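Long-range contacts in diffuse adherence adhesin (PDB 4MEE), which forms the outer-membrane transport barrel of an adhesin that mediates bacterial attachment to human and other mammalian cells and promotes autoaggregation and biofilm formation: residues Met166-Glu170 and Leu281-Thr285; Asn425-Thr431 and Gly446-Gly452. One frame throughout, in Å; residues are numbered along the deposited sequence.

Interaction 1 of 2, residues Met166-Glu170 and Leu281-Thr285; sequences MDLNE and LFAET
The polar part of this contact rests on E284, whose OE2 accepts the backbone N-H of N169, with N to OE2 3.3 Å and an N-H...O angle of 153°. The donor comes from above the carboxylate, 41° out of its plane. E284 CG stands anti to its own carbonyl carbon (chi1 -73°) and the chain runs extended beyond it, which carries the carboxylate from the strand to the loop. The other oxygen, OE1, lies over the backbone of the preceding residue, 3.8 Å from L168 CA. D167-E170 form a type II turn, with L168 and N169 at its two corners, so the amide gripped by E284 belongs to the turn itself.

Apolar packing flanks the bond. L168 sends CD1 against the stem of the glutamate, 3.9 Å from E284 CB. Its branch point meets the ring of F282 at the edge, near the ring plane, with L168 CG 4.2 Å from F282 CE2. The side chain of N169 also comes near that ring, obliquely.

Among charged groups, D167 on the loop is bound by a salt bridge to K373 and E170 by another to R191, so ionic pairs tie the turn to further strands of the autotransporter beta-barrel. The loop, which follows helix 149-162, runs inside the barrel, where F282 and E284 point inward from strand 280-298, while A283 and T285 alternate to the other side.

The backbones of E284 and F282 pair with G316 and G318 of the neighbouring strand 303-327. The chemistry therefore implies that this wall holds the loop by side chains, through a single long, off-plane hydrogen bond and modest apolar packing, and not by adding it as a strand.

Interaction 2 of 2, residues Asn425-Thr431 and Gly446-Gly452; sequences NQGEIKT and GVAYQAG
Strands 425-431 and 446-451 run antiparallel, their axes 161° apart and 4.8 Å at closest approach, joined by paired N-H...O bonds at G427 with A451, I429 with Y449 and T431 with V447. The most bent is T431 N to V447 O, where the N-H...O angle is 147°; V447 N to T431 O is 2.8 Å and nearly straight. At the non-hydrogen-bonded pairs, E428 CA and K430 CA each come close to a facing carbonyl.

E428 and Q450 lie side by side and point the same way, E428 CG 4.0 Å from Q450 CG, with the carboxylate and amide planes turned against each other. E428 CG is anti to the backbone N (chi1 180°), and the chain continues extended to a carboxylate held by N401 and a salt bridge to K373. Next along that face, K430 CG rests 4.1 Å from A448 CB. This is a beta hairpin of the autotransporter barrel, in predicted membrane-spanning strands: E428, K430, A448 and Q450 face the interior.

I429, T431, V447 and Y449 lie on the outer surface, consistent with contact with lipid. There I429 CG2 sits 4.0 Å from Y449 CB, and reaches the tyrosine ring at its edge. T431 turns its OG1 to the carbonyl of Y397 on the adjoining strand 397-405, and its CG2 lies 3.9 Å from V447 O.

From the N terminus, the chain runs through helix 149-162 into the loop 166-170, which interaction 1 joins to strand 280-298, closing a loop of 110 intervening residues that includes the first strands of the barrel. Interaction 2 opens later and closes a short hairpin, strands 425-436 and 441-451, near the C-terminal end. The two are in series, neither enclosing nor crossing the other. Their centres are about 17 Å apart, yet they meet in the barrel interior: D167 and E428 both form salt bridges to K373, and D167 OD2 lies 3.7 Å from K430 NZ, a long, weak ion pair. Interaction 1 thus ties the internal loop to the wall, while interaction 2 builds the wall itself.

Interaction 1 of 2, residues Met166-Glu170 and Leu281-Thr285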
loop_
_atom_site.group_PDB
_atom_site.type_symbol
_atom_site.label_atom_id
_atom_site.label_comp_id
_atom_site.label_asym_id
_atom_site.label_seq_id
_atom_site.Cartn_x
_atom_site.Cartn_y
_atom_site.Cartn_z
ATOM N N MET A 166 1.805 -1.511 -4.219
ATOM C CA MET A 166 2.959 -2.378 -4.112
ATOM C C MET A 166 4.211 -1.536 -3.950
ATOM O O MET A 166 4.541 -0.738 -4.816
ATOM C CB MET A 166 3.084 -3.245 -5.349
ATOM C CG MET A 166 3.686 -4.611 -5.070
ATOM S SD MET A 166 4.161 -5.481 -6.575
ATOM C CE MET A 166 4.643 -4.099 -7.607
ATOM N N ASP A 167 4.922 -1.727 -2.848
ATOM C CA ASP A 167 6.100 -0.931 -2.572
ATOM C C ASP A 167 7.266 -1.405 -3.386
ATOM O O ASP A 167 7.219 -2.469 -3.980
ATOM C CB ASP A 167 6.455 -1.017 -1.101
ATOM C CG ASP A 167 5.746 0.028 -0.276
ATOM O OD1 ASP A 167 5.386 1.088 -0.830
ATOM O OD2 ASP A 167 5.549 -0.203 0.934
ATOM N N LEU A 168 8.314 -0.604 -3.400
ATOM C CA LEU A 168 9.513 -0.935 -4.110
ATOM C C LEU A 168 10.118 -2.103 -3.400
ATOM O O LEU A 168 9.847 -2.313 -2.224
ATOM C CB LEU A 168 10.479 0.222 -4.007
ATOM C CG LEU A 168 10.803 1.027 -5.255
ATOM C CD1 LEU A 168 9.587 1.148 -6.145
ATOM C CD2 LEU A 168 11.230 2.401 -4.799
ATOM N N ASN A 169 10.906 -2.868 -4.141
ATOM C CA ASN A 169 11.746 -3.927 -3.614
ATOM C C ASN A 169 10.949 -5.174 -3.328
ATOM O O ASN A 169 11.496 -6.202 -2.981
ATOM C CB ASN A 169 12.516 -3.480 -2.369
ATOM C CG ASN A 169 13.715 -2.614 -2.704
ATOM O OD1 ASN A 169 14.569 -2.993 -3.503
ATOM N ND2 ASN A 169 13.788 -1.446 -2.085
ATOM N N GLU A 170 9.643 -5.099 -3.486
ATOM C CA GLU A 170 8.850 -6.276 -3.291
ATOM C C GLU A 170 9.042 -7.214 -4.457
ATOM O O GLU A 170 9.209 -8.407 -4.279
ATOM C CB GLU A 170 7.391 -5.911 -3.138
ATOM C CG GLU A 170 6.907 -6.037 -1.717
ATOM C CD GLU A 170 6.906 -7.476 -1.249
ATOM O OE1 GLU A 170 7.726 -8.273 -1.746
ATOM O OE2 GLU A 170 6.078 -7.810 -0.379
ATOM N N LEU A 281 21.979 1.576 -10.302
ATOM C CA LEU A 281 20.639 2.159 -10.364
ATOM C C LEU A 281 19.551 1.137 -10.615
ATOM O O LEU A 281 19.793 0.116 -11.231
ATOM C CB LEU A 281 20.564 3.191 -11.473
ATOM C CG LEU A 281 21.428 4.434 -11.298
ATOM C CD1 LEU A 281 21.340 5.314 -12.531
ATOM C CD2 LEU A 281 21.026 5.195 -10.050
ATOM N N PHE A 282 18.345 1.418 -10.147
ATOM C CA PHE A 282 17.235 0.525 -10.420
ATOM C C PHE A 282 15.949 1.325 -10.512
ATOM O O PHE A 282 15.918 2.457 -10.087
ATOM C CB PHE A 282 17.183 -0.618 -9.399
ATOM C CG PHE A 282 16.446 -0.308 -8.165
ATOM C CD1 PHE A 282 17.107 0.093 -7.041
ATOM C CD2 PHE A 282 15.097 -0.477 -8.121
ATOM C CE1 PHE A 282 16.421 0.359 -5.904
ATOM C CE2 PHE A 282 14.402 -0.205 -6.991
ATOM C CZ PHE A 282 15.066 0.209 -5.873
ATOM N N ALA A 283 14.923 0.759 -11.132
ATOM C CA ALA A 283 13.644 1.429 -11.278
ATOM C C ALA A 283 12.570 0.389 -11.337
ATOM O O ALA A 283 12.811 -0.704 -11.776
ATOM C CB ALA A 283 13.620 2.233 -12.545
ATOM N N GLU A 284 11.380 0.737 -10.887
ATOM C CA GLU A 284 10.271 -0.190 -10.920
ATOM C C GLU A 284 9.067 0.606 -11.345
ATOM O O GLU A 284 9.043 1.799 -11.140
ATOM C CB GLU A 284 10.035 -0.769 -9.540
ATOM C CG GLU A 284 11.087 -1.765 -9.108
ATOM C CD GLU A 284 10.652 -2.594 -7.922
ATOM O OE1 GLU A 284 9.453 -2.564 -7.566
ATOM O OE2 GLU A 284 11.516 -3.280 -7.343
ATOM N N THR A 285 8.068 -0.027 -11.949
ATOM C CA THR A 285 6.854 0.688 -12.310
ATOM C C THR A 285 5.658 -0.197 -12.424
ATOM O O THR A 285 5.790 -1.368 -12.682
ATOM C CB THR A 285 7.021 1.309 -13.672
ATOM O OG1 THR A 285 8.273 1.989 -13.690
ATOM C CG2 THR A 285 5.921 2.266 -13.900
#

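Interaction 2 of 2, residues Asn425-Thr431 and Gly446-Gly452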
loop_
_atom_site.group_PDB
_atom_site.type_symbol
_atom_site.label_atom_id
_atom_site.label_comp_id
_atom_site.label_asym_id
_atom_site.label_seq_id
_atom_site.Cartn_x
_atom_site.Cartn_y
_atom_site.Cartn_z
ATOM N N ASN A 425 1.581 14.292 5.826
ATOM C CA ASN A 425 2.935 13.846 6.056
ATOM C C ASN A 425 2.927 12.730 7.065
ATOM O O ASN A 425 2.280 12.839 8.101
ATOM C CB ASN A 425 3.782 15.000 6.565
ATOM C CG ASN A 425 4.043 16.034 5.497
ATOM O OD1 ASN A 425 4.933 15.870 4.665
ATOM N ND2 ASN A 425 3.265 17.109 5.511
ATOM N N GLN A 426 3.639 11.655 6.758
ATOM C CA GLN A 426 3.699 10.499 7.637
ATOM C C GLN A 426 5.105 9.945 7.692
ATOM O O GLN A 426 5.884 10.141 6.766
ATOM C CB GLN A 426 2.761 9.406 7.142
ATOM C CG GLN A 426 1.303 9.651 7.458
ATOM C CD GLN A 426 0.415 8.547 6.928
ATOM O OE1 GLN A 426 0.444 8.225 5.739
ATOM N NE2 GLN A 426 -0.383 7.959 7.810
ATOM N N GLY A 427 5.419 9.244 8.778
ATOM C CA GLY A 427 6.687 8.526 8.902
ATOM C C GLY A 427 6.474 7.025 8.823
ATOM O O GLY A 427 5.564 6.484 9.447
ATOM N N GLU A 428 7.308 6.335 8.060
ATOM C CA GLU A 428 7.106 4.909 7.891
ATOM C C GLU A 428 8.347 4.128 8.271
ATOM O O GLU A 428 9.459 4.518 7.934
ATOM C CB GLU A 428 6.699 4.615 6.458
ATOM C CG GLU A 428 6.464 3.150 6.143
ATOM C CD GLU A 428 6.462 2.894 4.653
ATOM O OE1 GLU A 428 7.202 3.596 3.937
ATOM O OE2 GLU A 428 5.724 2.001 4.192
ATOM N N ILE A 429 8.150 3.023 8.975
ATOM C CA ILE A 429 9.252 2.155 9.340
ATOM C C ILE A 429 8.912 0.716 9.008
ATOM O O ILE A 429 7.919 0.176 9.489
ATOM C CB ILE A 429 9.582 2.248 10.835
ATOM C CG1 ILE A 429 10.732 1.304 11.183
ATOM C CG2 ILE A 429 8.366 1.896 11.670
ATOM C CD1 ILE A 429 12.097 1.950 11.119
ATOM N N LYS A 430 9.755 0.102 8.192
ATOM C CA LYS A 430 9.560 -1.274 7.774
ATOM C C LYS A 430 10.687 -2.133 8.299
ATOM O O LYS A 430 11.778 -1.632 8.572
ATOM C CB LYS A 430 9.531 -1.363 6.254
ATOM C CG LYS A 430 8.425 -0.543 5.617
ATOM C CD LYS A 430 7.982 -1.142 4.293
ATOM C CE LYS A 430 8.575 -0.399 3.107
ATOM N NZ LYS A 430 8.871 -1.332 1.988
ATOM N N THR A 431 10.417 -3.422 8.440
ATOM C CA THR A 431 11.445 -4.395 8.768
ATOM C C THR A 431 10.915 -5.783 8.491
ATOM O O THR A 431 9.711 -5.995 8.496
ATOM C CB THR A 431 11.867 -4.320 10.245
ATOM O OG1 THR A 431 12.868 -5.313 10.495
ATOM C CG2 THR A 431 10.676 -4.568 11.156
ATOM N N GLY A 446 7.234 -9.565 6.528
ATOM C CA GLY A 446 7.522 -8.147 6.679
ATOM C C GLY A 446 6.519 -7.474 7.590
ATOM O O GLY A 446 5.347 -7.845 7.613
ATOM N N VAL A 447 6.991 -6.489 8.349
ATOM C CA VAL A 447 6.149 -5.714 9.254
ATOM C C VAL A 447 6.338 -4.222 8.971
ATOM O O VAL A 447 7.456 -3.704 9.038
ATOM C CB VAL A 447 6.439 -6.046 10.739
ATOM C CG1 VAL A 447 5.688 -5.103 11.668
ATOM C CG2 VAL A 447 6.073 -7.490 11.051
ATOM N N ALA A 448 5.237 -3.552 8.642
ATOM C CA ALA A 448 5.235 -2.129 8.303
ATOM C C ALA A 448 4.324 -1.337 9.235
ATOM O O ALA A 448 3.227 -1.789 9.579
ATOM C CB ALA A 448 4.805 -1.935 6.858
ATOM N N TYR A 449 4.787 -0.153 9.629
ATOM C CA TYR A 449 4.041 0.716 10.531
ATOM C C TYR A 449 4.120 2.176 10.086
ATOM O O TYR A 449 5.210 2.702 9.875
ATOM C CB TYR A 449 4.557 0.561 11.962
ATOM C CG TYR A 449 3.976 1.567 12.920
ATOM C CD1 TYR A 449 2.715 1.375 13.476
ATOM C CD2 TYR A 449 4.682 2.715 13.265
ATOM C CE1 TYR A 449 2.175 2.293 14.358
ATOM C CE2 TYR A 449 4.153 3.640 14.147
ATOM C CZ TYR A 449 2.900 3.424 14.688
ATOM O OH TYR A 449 2.369 4.342 15.560
ATOM N N GLN A 450 2.957 2.815 9.954
ATOM C CA GLN A 450 2.851 4.197 9.468
ATOM C C GLN A 450 2.207 5.082 10.513
ATOM O O GLN A 450 1.201 4.708 11.104
ATOM C CB GLN A 450 1.967 4.279 8.225
ATOM C CG GLN A 450 2.659 4.048 6.897
ATOM C CD GLN A 450 2.161 2.804 6.190
ATOM O OE1 GLN A 450 2.149 1.713 6.760
ATOM N NE2 GLN A 450 1.745 2.962 4.939
ATOM N N ALA A 451 2.752 6.271 10.716
ATOM C CA ALA A 451 2.136 7.206 11.643
ATOM C C ALA A 451 2.101 8.611 11.072
ATOM O O ALA A 451 3.065 9.071 10.467
ATOM C CB ALA A 451 2.854 7.186 12.978
ATOM N N GLY A 452 0.977 9.284 11.271
ATOM C CA GLY A 452 0.820 10.653 10.829
ATOM C C GLY A 452 0.433 11.496 12.016
ATOM O O GLY A 452 1.131 11.510 13.029
#